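RNA-dependent RNA Polymerase (Bombyx mori cytoplasmic polyhedrosis virus, PDB 6TZ0) transcribes the double-stranded RNA genome into plus strands and copies packaged plus strands into complementary minus strands, extending RNA from ribonucleoside triphosphates. Local coordinates at residues Glu92-Gln97 with Glu625-Val630; Lys284-Pro289 with Ser716-Val721; Thr367-Leu372 with Gln383-Gly388; Ile739-Arg744 with Ala762-Leu767; Ala1060-Leu1065 with Pro1155-Arg1160. All coordinates share one frame; numbering follows the deposited sequence.

Contact 1: Glu92-Gln97 with Glu625-Val630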
# COMPACT_ATOMS: atom_id res chain seq x y z
N GLU A 92 -20.92 -6.84 -24.44
CA GLU A 92 -21.38 -6.67 -23.05
C GLU A 92 -20.45 -7.37 -22.06
O GLU A 92 -20.90 -7.90 -21.04
CB GLU A 92 -22.83 -7.13 -22.87
CG GLU A 92 -23.83 -6.23 -23.57
CD GLU A 92 -25.24 -6.71 -23.42
OE1 GLU A 92 -25.44 -7.83 -22.90
OE2 GLU A 92 -26.17 -5.97 -23.82
N SER A 93 -19.16 -7.36 -22.37
CA SER A 93 -18.16 -7.94 -21.48
C SER A 93 -17.72 -6.95 -20.41
O SER A 93 -17.26 -7.36 -19.35
CB SER A 93 -16.96 -8.42 -22.29
OG SER A 93 -16.35 -7.35 -22.98
N PHE A 94 -17.87 -5.66 -20.69
CA PHE A 94 -17.53 -4.59 -19.77
C PHE A 94 -18.31 -3.36 -20.23
O PHE A 94 -18.98 -3.40 -21.26
CB PHE A 94 -16.00 -4.37 -19.74
CG PHE A 94 -15.52 -3.47 -18.64
CD1 PHE A 94 -15.57 -3.88 -17.32
CD2 PHE A 94 -15.02 -2.21 -18.93
CE1 PHE A 94 -15.14 -3.05 -16.31
CE2 PHE A 94 -14.60 -1.38 -17.92
CZ PHE A 94 -14.65 -1.80 -16.61
N PHE A 95 -18.24 -2.28 -19.45
CA PHE A 95 -18.76 -0.99 -19.87
C PHE A 95 -18.05 -0.49 -21.13
O PHE A 95 -16.96 -0.94 -21.49
CB PHE A 95 -18.57 0.06 -18.78
CG PHE A 95 -19.48 -0.11 -17.60
CD1 PHE A 95 -20.81 0.27 -17.68
CD2 PHE A 95 -19.00 -0.61 -16.41
CE1 PHE A 95 -21.65 0.12 -16.59
CE2 PHE A 95 -19.83 -0.76 -15.32
CZ PHE A 95 -21.16 -0.39 -15.41
N LYS A 96 -18.69 0.47 -21.79
CA LYS A 96 -18.17 1.03 -23.02
C LYS A 96 -16.89 1.82 -22.74
O LYS A 96 -16.67 2.30 -21.62
CB LYS A 96 -19.23 1.93 -23.67
CG LYS A 96 -18.98 2.33 -25.11
CD LYS A 96 -20.13 3.13 -25.67
CE LYS A 96 -19.87 3.50 -27.11
NZ LYS A 96 -21.00 4.27 -27.69
N GLN A 97 -16.02 1.89 -23.75
CA GLN A 97 -14.70 2.50 -23.64
C GLN A 97 -14.75 3.97 -23.26
O GLN A 97 -14.31 4.35 -22.17
CB GLN A 97 -13.97 2.36 -24.97
CG GLN A 97 -12.59 2.94 -24.98
CD GLN A 97 -11.96 2.85 -26.34
OE1 GLN A 97 -12.56 2.35 -27.28
NE2 GLN A 97 -10.77 3.38 -26.46
N GLU A 625 -19.78 -8.49 -9.91
CA GLU A 625 -21.10 -9.10 -9.89
C GLU A 625 -21.83 -8.94 -11.22
O GLU A 625 -22.67 -9.77 -11.56
CB GLU A 625 -21.94 -8.50 -8.76
CG GLU A 625 -21.49 -8.93 -7.38
CD GLU A 625 -22.31 -8.28 -6.29
OE1 GLU A 625 -23.11 -7.37 -6.60
OE2 GLU A 625 -22.16 -8.68 -5.12
N ILE A 626 -21.52 -7.89 -11.97
CA ILE A 626 -22.11 -7.73 -13.29
C ILE A 626 -21.44 -8.65 -14.29
O ILE A 626 -22.07 -9.55 -14.86
CB ILE A 626 -22.01 -6.26 -13.75
CG1 ILE A 626 -22.63 -5.31 -12.74
CG2 ILE A 626 -22.70 -6.10 -15.08
CD1 ILE A 626 -22.29 -3.88 -13.02
N PHE A 627 -20.14 -8.45 -14.51
CA PHE A 627 -19.45 -9.00 -15.67
C PHE A 627 -18.66 -10.26 -15.36
O PHE A 627 -18.08 -10.85 -16.28
CB PHE A 627 -18.51 -7.94 -16.26
CG PHE A 627 -19.21 -6.69 -16.66
CD1 PHE A 627 -20.00 -6.65 -17.80
CD2 PHE A 627 -19.06 -5.53 -15.92
CE1 PHE A 627 -20.64 -5.49 -18.17
CE2 PHE A 627 -19.70 -4.37 -16.28
CZ PHE A 627 -20.49 -4.35 -17.42
N GLY A 628 -18.61 -10.68 -14.12
CA GLY A 628 -17.89 -11.91 -13.78
C GLY A 628 -16.46 -11.61 -13.30
O GLY A 628 -16.27 -11.12 -12.21
N GLN A 629 -15.49 -11.92 -14.15
CA GLN A 629 -14.08 -11.69 -13.83
C GLN A 629 -13.49 -10.73 -14.85
O GLN A 629 -13.42 -11.06 -16.04
CB GLN A 629 -13.30 -13.00 -13.79
CG GLN A 629 -11.88 -12.83 -13.36
CD GLN A 629 -11.15 -14.13 -13.23
OE1 GLN A 629 -11.71 -15.20 -13.48
NE2 GLN A 629 -9.88 -14.07 -12.84
N VAL A 630 -13.07 -9.56 -14.39
CA VAL A 630 -12.58 -8.48 -15.24
C VAL A 630 -11.08 -8.36 -15.03
O VAL A 630 -10.61 -8.23 -13.89
CB VAL A 630 -13.29 -7.15 -14.92
CG1 VAL A 630 -12.75 -6.03 -15.79
CG2 VAL A 630 -14.78 -7.30 -15.08
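Phe627 and Phe95 are brought together by similar first torsions, each with CG set beside its own backbone N (chi1 -58° and -72°), whereas Phe94 carries its CG on the far side from its N. The outcome is an aromatic cluster of three phenylalanines. It holds the loop 92-97 of the N-terminal region against the turn of the beta hairpin 620-624/628-631 in the polymerase domain. Phe627 is the hub. On one face of its ring rests CG2 of its own neighbour Ile626; on the opposite face lies the backbone of the loop, Phe94 CA standing 3.7 Å from the ring centroid in a CH-pi contact. The ring is thus held between two chain segments. Its edge points at the face of Phe95 in a T-shaped pair, with centroids 5.3 Å apart and planes at 75°, and Phe95 CE2 comes 3.7 Å from Phe627 CE2. Phe94 meets Phe627 obliquely, the two ring centroids 5.6 Å apart, and turns CE1 toward the hairpin. The Phe94 ring also makes a cation-pi interaction with Arg500 of the Viral structural protein 4 chain, so the cluster borders a subunit interface. Glu92 O lies at the edge of the Phe627 ring and is hydrogen-bonded to Lys121 NZ. Beyond the hub, Val630 CG1 packs 3.9 Å from Phe94 CE1.

Contact 2: Lys284-Pro289 with Ser716-Val721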
# COMPACT_ATOMS: atom_id res chain seq x y z
N LYS A 284 9.22 42.07 0.82
CA LYS A 284 9.65 41.58 -0.48
C LYS A 284 8.59 41.87 -1.52
O LYS A 284 7.47 42.27 -1.21
CB LYS A 284 9.93 40.08 -0.42
CG LYS A 284 8.70 39.23 -0.21
CD LYS A 284 9.05 37.77 -0.03
CE LYS A 284 9.63 37.16 -1.29
NZ LYS A 284 8.65 37.08 -2.39
N THR A 285 8.95 41.67 -2.78
CA THR A 285 8.00 41.75 -3.88
C THR A 285 7.41 40.37 -4.12
O THR A 285 8.07 39.35 -3.88
CB THR A 285 8.65 42.30 -5.15
OG1 THR A 285 7.67 42.37 -6.19
CG2 THR A 285 9.82 41.45 -5.62
N THR A 286 6.15 40.33 -4.55
CA THR A 286 5.47 39.08 -4.84
C THR A 286 5.07 38.98 -6.30
O THR A 286 4.23 38.15 -6.66
CB THR A 286 4.25 38.91 -3.94
OG1 THR A 286 3.34 40.00 -4.12
CG2 THR A 286 4.66 38.81 -2.49
N SER A 287 5.63 39.83 -7.15
CA SER A 287 5.44 39.71 -8.58
C SER A 287 6.15 38.47 -9.10
O SER A 287 7.12 38.01 -8.50
CB SER A 287 5.95 40.96 -9.29
OG SER A 287 7.34 41.09 -9.11
N GLU A 288 5.66 37.93 -10.20
CA GLU A 288 6.12 36.67 -10.74
C GLU A 288 6.94 36.89 -12.01
O GLU A 288 6.82 37.93 -12.66
CB GLU A 288 4.91 35.77 -11.05
CG GLU A 288 4.09 35.39 -9.83
CD GLU A 288 4.84 34.51 -8.85
OE1 GLU A 288 5.68 33.70 -9.29
OE2 GLU A 288 4.59 34.63 -7.63
N PRO A 289 7.81 35.94 -12.37
CA PRO A 289 8.55 36.06 -13.63
C PRO A 289 7.63 35.89 -14.84
O PRO A 289 6.47 35.50 -14.73
CB PRO A 289 9.57 34.92 -13.55
CG PRO A 289 9.71 34.64 -12.12
CD PRO A 289 8.36 34.86 -11.53
N SER A 716 6.77 28.51 -9.18
CA SER A 716 6.45 29.80 -8.60
C SER A 716 7.69 30.43 -7.99
O SER A 716 8.71 29.78 -7.78
CB SER A 716 5.36 29.67 -7.54
OG SER A 716 5.82 28.92 -6.43
N GLN A 717 7.57 31.71 -7.69
CA GLN A 717 8.59 32.42 -6.94
C GLN A 717 8.35 32.34 -5.44
O GLN A 717 9.31 32.35 -4.67
CB GLN A 717 8.64 33.88 -7.43
CG GLN A 717 9.61 34.78 -6.70
CD GLN A 717 9.83 36.10 -7.41
OE1 GLN A 717 9.39 36.29 -8.54
NE2 GLN A 717 10.50 37.03 -6.74
N ASN A 718 7.10 32.19 -5.01
CA ASN A 718 6.84 32.34 -3.58
C ASN A 718 5.83 31.34 -3.02
O ASN A 718 5.20 31.62 -2.01
CB ASN A 718 6.40 33.77 -3.29
CG ASN A 718 5.28 34.24 -4.20
OD1 ASN A 718 4.71 33.46 -4.96
ND2 ASN A 718 5.00 35.53 -4.15
N SER A 719 5.71 30.15 -3.61
CA SER A 719 4.81 29.14 -3.07
C SER A 719 5.30 27.76 -3.45
O SER A 719 5.75 27.54 -4.58
CB SER A 719 3.37 29.35 -3.57
OG SER A 719 3.28 29.14 -4.97
N ILE A 720 5.18 26.82 -2.52
CA ILE A 720 5.72 25.47 -2.70
C ILE A 720 4.77 24.48 -2.04
O ILE A 720 4.14 24.78 -1.03
CB ILE A 720 7.17 25.40 -2.14
CG1 ILE A 720 7.89 24.14 -2.62
CG2 ILE A 720 7.23 25.56 -0.62
CD1 ILE A 720 8.22 24.16 -4.07
N VAL A 721 4.63 23.30 -2.66
CA VAL A 721 3.70 22.27 -2.20
C VAL A 721 4.48 20.97 -2.04
O VAL A 721 5.17 20.55 -2.97
CB VAL A 721 2.53 22.04 -3.18
CG1 VAL A 721 1.53 21.08 -2.58
CG2 VAL A 721 1.87 23.33 -3.59
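Glu288 and Gln717 bring the two backbones to 6.2 Å between their CA atoms, while Thr286 and Asn718 lie 7.0 Å apart at CA. Residues 284-285 end a strand and 286-289 run on as loop; on the other side, Gln717 and Asn718 lie in the short link between strands 711-716 and 720-722. Strand-to-strand pairing is absent here, and a side chain bridges the gap instead. Glu288 folds back at chi2 (-66°), which sends its carboxylate to the link. There OE1 accepts the backbone N-H of Gln717 at 3.2 Å, on the lone pair syn to the other oxygen, with an N-H...O angle of 153°. The second oxygen faces the side-chain amide of Asn718, whose plane is turned 56° from that of the carboxylate. Gln717, extended, runs antiparallel to Glu288, so that its terminal amide lies next to the carbonyl of Ser287 and the ring of Pro289. Thr286 sets CB and CG2 against the Asn718 amide, its hydroxyl being bonded to Leu261 O of helix 257-264. Lys284 curls over so that its NZ bonds Thr285 O at 2.8 Å. The chemistry is mainly polar, with aliphatic atoms packed around it: the main-chain N-H would be expected to stabilise negative charge on Glu288 OE1 and partly offset the cost of burial.

Contact 3: Thr367-Leu372 with Gln383-Gly388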
# COMPACT_ATOMS: atom_id res chain seq x y z
N THR A 367 13.20 2.85 -24.59
CA THR A 367 13.87 1.69 -25.17
C THR A 367 14.59 0.89 -24.08
O THR A 367 14.41 1.12 -22.88
CB THR A 367 14.81 2.13 -26.28
OG1 THR A 367 15.73 3.10 -25.76
CG2 THR A 367 14.02 2.73 -27.41
N ARG A 368 15.42 -0.05 -24.49
CA ARG A 368 15.99 -1.06 -23.61
C ARG A 368 17.48 -0.86 -23.39
O ARG A 368 18.16 -0.23 -24.20
CB ARG A 368 15.73 -2.45 -24.20
CG ARG A 368 16.20 -2.71 -25.61
CD ARG A 368 17.47 -3.51 -25.69
NE ARG A 368 17.38 -4.78 -24.99
CZ ARG A 368 16.80 -5.88 -25.47
NH1 ARG A 368 16.23 -5.87 -26.67
NH2 ARG A 368 16.78 -6.99 -24.75
N PRO A 369 18.02 -1.35 -22.27
CA PRO A 369 19.47 -1.41 -22.12
C PRO A 369 20.05 -2.59 -22.88
O PRO A 369 19.40 -3.61 -23.08
CB PRO A 369 19.65 -1.59 -20.61
CG PRO A 369 18.44 -2.28 -20.19
CD PRO A 369 17.33 -1.75 -21.03
N ALA A 370 21.29 -2.43 -23.32
CA ALA A 370 21.98 -3.53 -23.96
C ALA A 370 22.31 -4.61 -22.94
O ALA A 370 22.91 -4.34 -21.90
CB ALA A 370 23.25 -3.03 -24.64
N VAL A 371 21.90 -5.84 -23.23
CA VAL A 371 22.08 -6.96 -22.32
C VAL A 371 23.50 -7.47 -22.46
O VAL A 371 23.91 -7.89 -23.54
CB VAL A 371 21.07 -8.07 -22.62
CG1 VAL A 371 21.38 -9.31 -21.82
CG2 VAL A 371 19.68 -7.60 -22.30
N LEU A 372 24.26 -7.43 -21.37
CA LEU A 372 25.67 -7.81 -21.40
C LEU A 372 25.90 -9.26 -20.99
O LEU A 372 26.73 -9.95 -21.58
CB LEU A 372 26.48 -6.90 -20.49
CG LEU A 372 26.55 -5.42 -20.86
CD1 LEU A 372 27.26 -4.65 -19.77
CD2 LEU A 372 27.25 -5.23 -22.18
N GLN A 383 23.17 -5.63 -17.53
CA GLN A 383 22.74 -4.80 -18.64
C GLN A 383 23.16 -3.35 -18.41
O GLN A 383 23.43 -2.95 -17.28
CB GLN A 383 21.23 -4.93 -18.85
CG GLN A 383 20.45 -4.70 -17.59
CD GLN A 383 18.99 -5.00 -17.77
OE1 GLN A 383 18.55 -5.37 -18.85
NE2 GLN A 383 18.23 -4.84 -16.70
N LYS A 384 23.21 -2.59 -19.49
CA LYS A 384 23.79 -1.26 -19.48
C LYS A 384 23.18 -0.47 -20.62
O LYS A 384 22.87 -1.03 -21.67
CB LYS A 384 25.32 -1.34 -19.61
CG LYS A 384 26.07 -0.06 -19.36
CD LYS A 384 27.56 -0.30 -19.45
CE LYS A 384 28.34 0.91 -18.98
NZ LYS A 384 28.18 2.08 -19.87
N TYR A 385 23.00 0.83 -20.41
CA TYR A 385 22.37 1.68 -21.42
C TYR A 385 23.40 2.27 -22.37
O TYR A 385 24.49 2.67 -21.96
CB TYR A 385 21.57 2.81 -20.76
CG TYR A 385 20.24 2.34 -20.24
CD1 TYR A 385 19.15 2.28 -21.09
CD2 TYR A 385 20.08 1.94 -18.93
CE1 TYR A 385 17.93 1.84 -20.64
CE2 TYR A 385 18.87 1.51 -18.47
CZ TYR A 385 17.80 1.45 -19.33
OH TYR A 385 16.59 1.01 -18.88
N ALA A 386 23.03 2.33 -23.65
CA ALA A 386 23.89 2.95 -24.64
C ALA A 386 23.84 4.47 -24.51
O ALA A 386 24.86 5.11 -24.24
CB ALA A 386 23.47 2.52 -26.05
N ASN A 387 22.65 5.05 -24.67
CA ASN A 387 22.45 6.49 -24.54
C ASN A 387 20.96 6.73 -24.38
O ASN A 387 20.14 5.92 -24.81
CB ASN A 387 22.99 7.25 -25.75
CG ASN A 387 23.14 8.74 -25.49
OD1 ASN A 387 22.82 9.22 -24.41
ND2 ASN A 387 23.62 9.46 -26.49
N GLY A 388 20.61 7.85 -23.75
CA GLY A 388 19.22 8.17 -23.51
C GLY A 388 18.93 8.42 -22.04
O GLY A 388 19.84 8.75 -21.29
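The beta hairpin 370-375/380-384, at one margin of a four-stranded antiparallel sheet, is joined near its open end by this contact. Ala370 and Lys384 form a hydrogen-bonded antiparallel pair: Lys384 N donates to Ala370 O at 3.0 Å, while the return bond from Ala370 N to Lys384 O is weak, bent to 125° at the hydrogen. Val371 and Gln383 follow as a non-hydrogen-bonded pair, their side chains sharing the face opposite that of Ala370 and Lys384. Just beyond the paired residues, Pro369 lies over Tyr385. Its CB sits 3.6 Å from the ring centroid and only 4° from the normal, a well-centred CH-pi contact, and its CD comes 3.7 Å from Tyr385 CZ; the two side chains run side by side in the same direction. Gln383 reaches across the same proline, OE1 being 3.4 Å from Pro369 CG, and its amide also has weak hydrogen bonds to Asp561 and Ser380. Along the exposed side, Leu372 CD1 covers Lys384 CB at 3.8 Å. Helix 557-573 backs Pro369, Gln383 and Tyr385, and Arg368 makes a cation-pi contact with Tyr535 of the Viral structural protein 4 chain. The alternating pairs are those of antiparallel strands; consecutive and joined by a short connection, 370-375 and 380-384 make a beta hairpin.

Contact 4: Ile739-Arg744 with Ala762-Leu767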
# COMPACT_ATOMS: atom_id res chain seq x y z
N ILE A 739 -10.12 17.17 5.95
CA ILE A 739 -10.48 16.41 7.13
C ILE A 739 -12.00 16.43 7.24
O ILE A 739 -12.61 17.50 7.31
CB ILE A 739 -9.84 17.00 8.39
CG1 ILE A 739 -8.33 16.91 8.28
CG2 ILE A 739 -10.35 16.28 9.63
CD1 ILE A 739 -7.63 17.76 9.26
N SER A 740 -12.60 15.25 7.25
CA SER A 740 -14.05 15.11 7.27
C SER A 740 -14.48 14.66 8.65
O SER A 740 -14.18 13.53 9.06
CB SER A 740 -14.53 14.13 6.21
OG SER A 740 -15.94 14.07 6.19
N LEU A 741 -15.18 15.52 9.36
CA LEU A 741 -15.73 15.17 10.66
C LEU A 741 -16.98 14.30 10.56
O LEU A 741 -17.51 13.89 11.59
CB LEU A 741 -16.06 16.43 11.45
CG LEU A 741 -14.93 17.37 11.85
CD1 LEU A 741 -15.49 18.61 12.51
CD2 LEU A 741 -13.97 16.67 12.78
N TRP A 742 -17.48 14.02 9.35
CA TRP A 742 -18.82 13.48 9.20
C TRP A 742 -18.91 12.23 8.34
O TRP A 742 -19.89 11.48 8.50
CB TRP A 742 -19.75 14.56 8.63
CG TRP A 742 -19.69 15.84 9.41
CD1 TRP A 742 -19.11 17.02 9.01
CD2 TRP A 742 -20.13 16.05 10.75
NE1 TRP A 742 -19.21 17.95 10.01
CE2 TRP A 742 -19.84 17.38 11.09
CE3 TRP A 742 -20.77 15.24 11.69
CZ2 TRP A 742 -20.15 17.92 12.33
CZ3 TRP A 742 -21.09 15.78 12.92
CH2 TRP A 742 -20.78 17.11 13.23
N THR A 743 -17.97 11.97 7.45
CA THR A 743 -18.02 10.81 6.57
C THR A 743 -16.86 9.86 6.87
O THR A 743 -15.93 10.21 7.60
CB THR A 743 -18.00 11.23 5.10
OG1 THR A 743 -16.76 11.88 4.81
CG2 THR A 743 -19.13 12.18 4.80
N ARG A 744 -16.94 8.65 6.32
CA ARG A 744 -15.91 7.64 6.50
C ARG A 744 -15.56 6.97 5.18
O ARG A 744 -16.18 7.21 4.15
CB ARG A 744 -16.33 6.54 7.48
CG ARG A 744 -16.42 6.98 8.90
CD ARG A 744 -16.81 5.83 9.79
NE ARG A 744 -15.76 4.82 9.85
CZ ARG A 744 -14.75 4.85 10.70
NH1 ARG A 744 -14.65 5.85 11.57
NH2 ARG A 744 -13.83 3.90 10.70
N ALA A 762 -9.06 13.29 17.97
CA ALA A 762 -7.93 13.27 17.05
C ALA A 762 -8.22 14.09 15.79
O ALA A 762 -7.35 14.80 15.29
CB ALA A 762 -7.57 11.84 16.68
N LEU A 763 -9.45 14.02 15.28
CA LEU A 763 -9.80 14.82 14.10
C LEU A 763 -9.87 16.31 14.42
O LEU A 763 -9.47 17.14 13.59
CB LEU A 763 -11.12 14.34 13.52
CG LEU A 763 -11.13 12.98 12.85
CD1 LEU A 763 -12.54 12.57 12.56
CD2 LEU A 763 -10.35 13.02 11.56
N ILE A 764 -10.37 16.66 15.61
CA ILE A 764 -10.39 18.05 16.06
C ILE A 764 -8.97 18.58 16.23
O ILE A 764 -8.66 19.71 15.85
CB ILE A 764 -11.23 18.16 17.34
CG1 ILE A 764 -12.72 18.00 17.03
CG2 ILE A 764 -10.97 19.43 18.10
CD1 ILE A 764 -13.25 19.03 16.08
N ASP A 765 -8.06 17.75 16.76
CA ASP A 765 -6.67 18.16 16.88
C ASP A 765 -5.97 18.25 15.53
O ASP A 765 -5.04 19.04 15.37
CB ASP A 765 -5.92 17.20 17.80
CG ASP A 765 -6.38 17.30 19.24
OD1 ASP A 765 -6.85 18.39 19.64
OD2 ASP A 765 -6.27 16.30 19.97
N ASP A 766 -6.41 17.46 14.55
CA ASP A 766 -5.87 17.61 13.20
C ASP A 766 -6.36 18.87 12.52
O ASP A 766 -5.65 19.41 11.66
CB ASP A 766 -6.23 16.41 12.33
CG ASP A 766 -5.55 15.14 12.77
OD1 ASP A 766 -4.49 15.22 13.40
OD2 ASP A 766 -6.09 14.05 12.46
N LEU A 767 -7.55 19.36 12.87
CA LEU A 767 -8.08 20.59 12.31
C LEU A 767 -7.69 21.84 13.09
O LEU A 767 -8.45 22.80 13.09
CB LEU A 767 -9.61 20.55 12.25
CG LEU A 767 -10.39 19.77 11.21
CD1 LEU A 767 -11.84 19.78 11.62
CD2 LEU A 767 -10.23 20.45 9.87
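Ile739 can be followed outward from CB, which lies 3.8 Å from Leu767 CD2. Its CG2 branch, set opposite the backbone N, drops between two leucines one helical turn apart, 3.8 Å from both Leu763 CD2 and Leu767 CG. The other branch ends in CD1, 3.6 Å from Asp766 CB and close to the carbonyl of the same residue, the two side chains lying nearly perpendicular. One isoleucine thus spans the last turn of helix 754-766, whose helical course Leu767 is the first to leave. Two residues further along the loop, Leu741 fills the adjoining place. It meets Leu767 tip to tip, Leu741 CD1 lying 3.9 Å from Leu767 CD1. Leu741 CD2 lies 3.8 Å from Leu763 CB and also touches Ile764 CD1. Ser740 points its CB away from the helix, and its OG shares a hydrogen bond with Thr743 OG1. Helix 774-786 closes over Ile764 and Leu767 through Leu777, and Thr215 of helix 206-218 touches Leu741. Further on, Arg744 makes a salt bridge to Glu759 of the same helix 754-766. Across the two segments no hydrogen bond forms, so the loop is held to this helix end by the van der Waals fit of branched aliphatic groups.

Contact 5: Ala1060-Leu1065 with Pro1155-Arg1160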
# COMPACT_ATOMS: atom_id res chain seq x y z
N ALA A 1060 4.02 33.75 21.16
CA ALA A 1060 4.74 34.90 21.70
C ALA A 1060 5.12 34.72 23.17
O ALA A 1060 5.99 35.45 23.65
CB ALA A 1060 3.89 36.15 21.54
N LEU A 1061 4.45 33.83 23.90
CA LEU A 1061 4.81 33.58 25.29
C LEU A 1061 5.74 32.39 25.46
O LEU A 1061 6.76 32.51 26.14
CB LEU A 1061 3.56 33.37 26.14
CG LEU A 1061 2.64 34.54 26.46
CD1 LEU A 1061 1.48 34.01 27.25
CD2 LEU A 1061 3.38 35.59 27.24
N LEU A 1062 5.41 31.25 24.87
CA LEU A 1062 6.16 30.02 25.13
C LEU A 1062 7.29 29.80 24.14
O LEU A 1062 8.26 29.12 24.47
CB LEU A 1062 5.24 28.79 25.09
CG LEU A 1062 4.39 28.41 26.30
CD1 LEU A 1062 5.24 28.32 27.56
CD2 LEU A 1062 3.21 29.32 26.49
N GLY A 1063 7.17 30.34 22.93
CA GLY A 1063 8.19 30.18 21.92
C GLY A 1063 7.93 28.99 21.02
O GLY A 1063 6.89 28.33 21.08
N GLY A 1064 8.91 28.72 20.17
CA GLY A 1064 8.79 27.66 19.20
C GLY A 1064 9.39 26.35 19.66
O GLY A 1064 9.90 26.22 20.77
N LEU A 1065 9.31 25.37 18.78
CA LEU A 1065 9.75 24.02 19.09
C LEU A 1065 11.18 23.81 18.63
O LEU A 1065 11.61 24.34 17.60
CB LEU A 1065 8.80 23.01 18.43
CG LEU A 1065 8.80 22.64 16.94
CD1 LEU A 1065 7.82 21.53 16.73
CD2 LEU A 1065 8.48 23.79 15.99
N PRO A 1155 8.05 21.62 28.71
CA PRO A 1155 7.49 22.39 29.83
C PRO A 1155 8.46 23.38 30.45
O PRO A 1155 8.02 24.20 31.27
CB PRO A 1155 7.11 21.30 30.84
CG PRO A 1155 6.94 20.08 30.02
CD PRO A 1155 7.95 20.17 28.94
N VAL A 1156 9.75 23.33 30.12
CA VAL A 1156 10.73 24.25 30.67
C VAL A 1156 10.54 25.65 30.09
O VAL A 1156 10.91 26.65 30.73
CB VAL A 1156 12.14 23.67 30.42
CG1 VAL A 1156 13.26 24.53 31.00
CG2 VAL A 1156 12.23 22.27 30.98
N SER A 1157 9.88 25.77 28.94
CA SER A 1157 9.64 27.07 28.32
C SER A 1157 8.67 27.95 29.09
O SER A 1157 8.52 29.13 28.74
CB SER A 1157 9.13 26.87 26.90
OG SER A 1157 7.85 26.28 26.90
N ALA A 1158 8.01 27.43 30.11
CA ALA A 1158 7.09 28.21 30.93
C ALA A 1158 7.70 28.67 32.25
O ALA A 1158 7.00 29.31 33.04
CB ALA A 1158 5.83 27.41 31.22
N GLU A 1159 8.97 28.36 32.52
CA GLU A 1159 9.53 28.71 33.82
C GLU A 1159 9.84 30.20 33.93
O GLU A 1159 10.02 30.70 35.04
CB GLU A 1159 10.79 27.89 34.12
CG GLU A 1159 12.04 28.22 33.31
CD GLU A 1159 13.01 29.16 34.03
OE1 GLU A 1159 12.93 29.26 35.27
OE2 GLU A 1159 13.85 29.77 33.34
N ARG A 1160 9.89 30.91 32.81
CA ARG A 1160 10.13 32.35 32.87
C ARG A 1160 8.86 33.12 33.16
O ARG A 1160 8.92 34.33 33.42
CB ARG A 1160 10.77 32.82 31.56
CG ARG A 1160 9.85 32.99 30.36
CD ARG A 1160 9.63 34.47 30.12
NE ARG A 1160 8.64 34.79 29.10
CZ ARG A 1160 8.93 35.03 27.84
NH1 ARG A 1160 10.19 34.99 27.42
NH2 ARG A 1160 7.96 35.33 26.99
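A small, largely buried contact joins the C-terminal end of helix 1054-1062 to the 3-10 segment 1155-1158 in the C-terminal region, with Leu1062 and Ser1157 at its centre. Their CA atoms are 5.6 Å apart. Leu1062 sends CD1 into this segment, 3.4 Å from Ser1157 OG and 3.8 Å from Ala1158 CB, so one methyl fills the notch between a hydroxyl and a methyl. The hydroxyl itself is satisfied by Asn1154 O and Ser1152 OG, which leaves apolar packing as its role toward the leucine. Ser1157 CB in turn lies 3.4 Å from Leu1062 O. Arg1160 adds a second, probably electrostatic, element. Its CG lies between backbone N and carbonyl carbon (chi1 78°), and the chain bends again at chi2 to lay the guanidinium beside the helix end. There Leu1061 O sits over one face, 3.2 Å from NH2 but badly angled for a hydrogen bond, and Ala1060 O lies at the edge. The carbonyls at a helix C-terminus would be expected to attract the positive charge, and Asp1032 offers a long, weak ion pair to NE. Helix 1174-1188 runs behind both parts, with Ile1186 on Leu1062, Ser1182 on Ala1158 and Ile1180 on Pro1155.

How the contacts relate
The five contacts are separate: contacts 4 and 5, the closest pair, still have about 13 Å between their nearest atoms. Contact 4 lies near the middle of the chain, its centre about 9 Å from the chain's own; contacts 1 and 5, centred about 62 Å apart, lie on opposite sides of it. Contacts 1 and 2 both tie the N-terminal region to the polymerase domain, and their segments alternate along the sequence, with contact 3 nested inside both loops. None touches the annotated sites. Contact 2, however, includes the end of strand 711-716, whose sheet includes strand 541-548 with the magnesium-binding Asp547. Contacts 1 and 3 also border the Viral structural protein 4 chain.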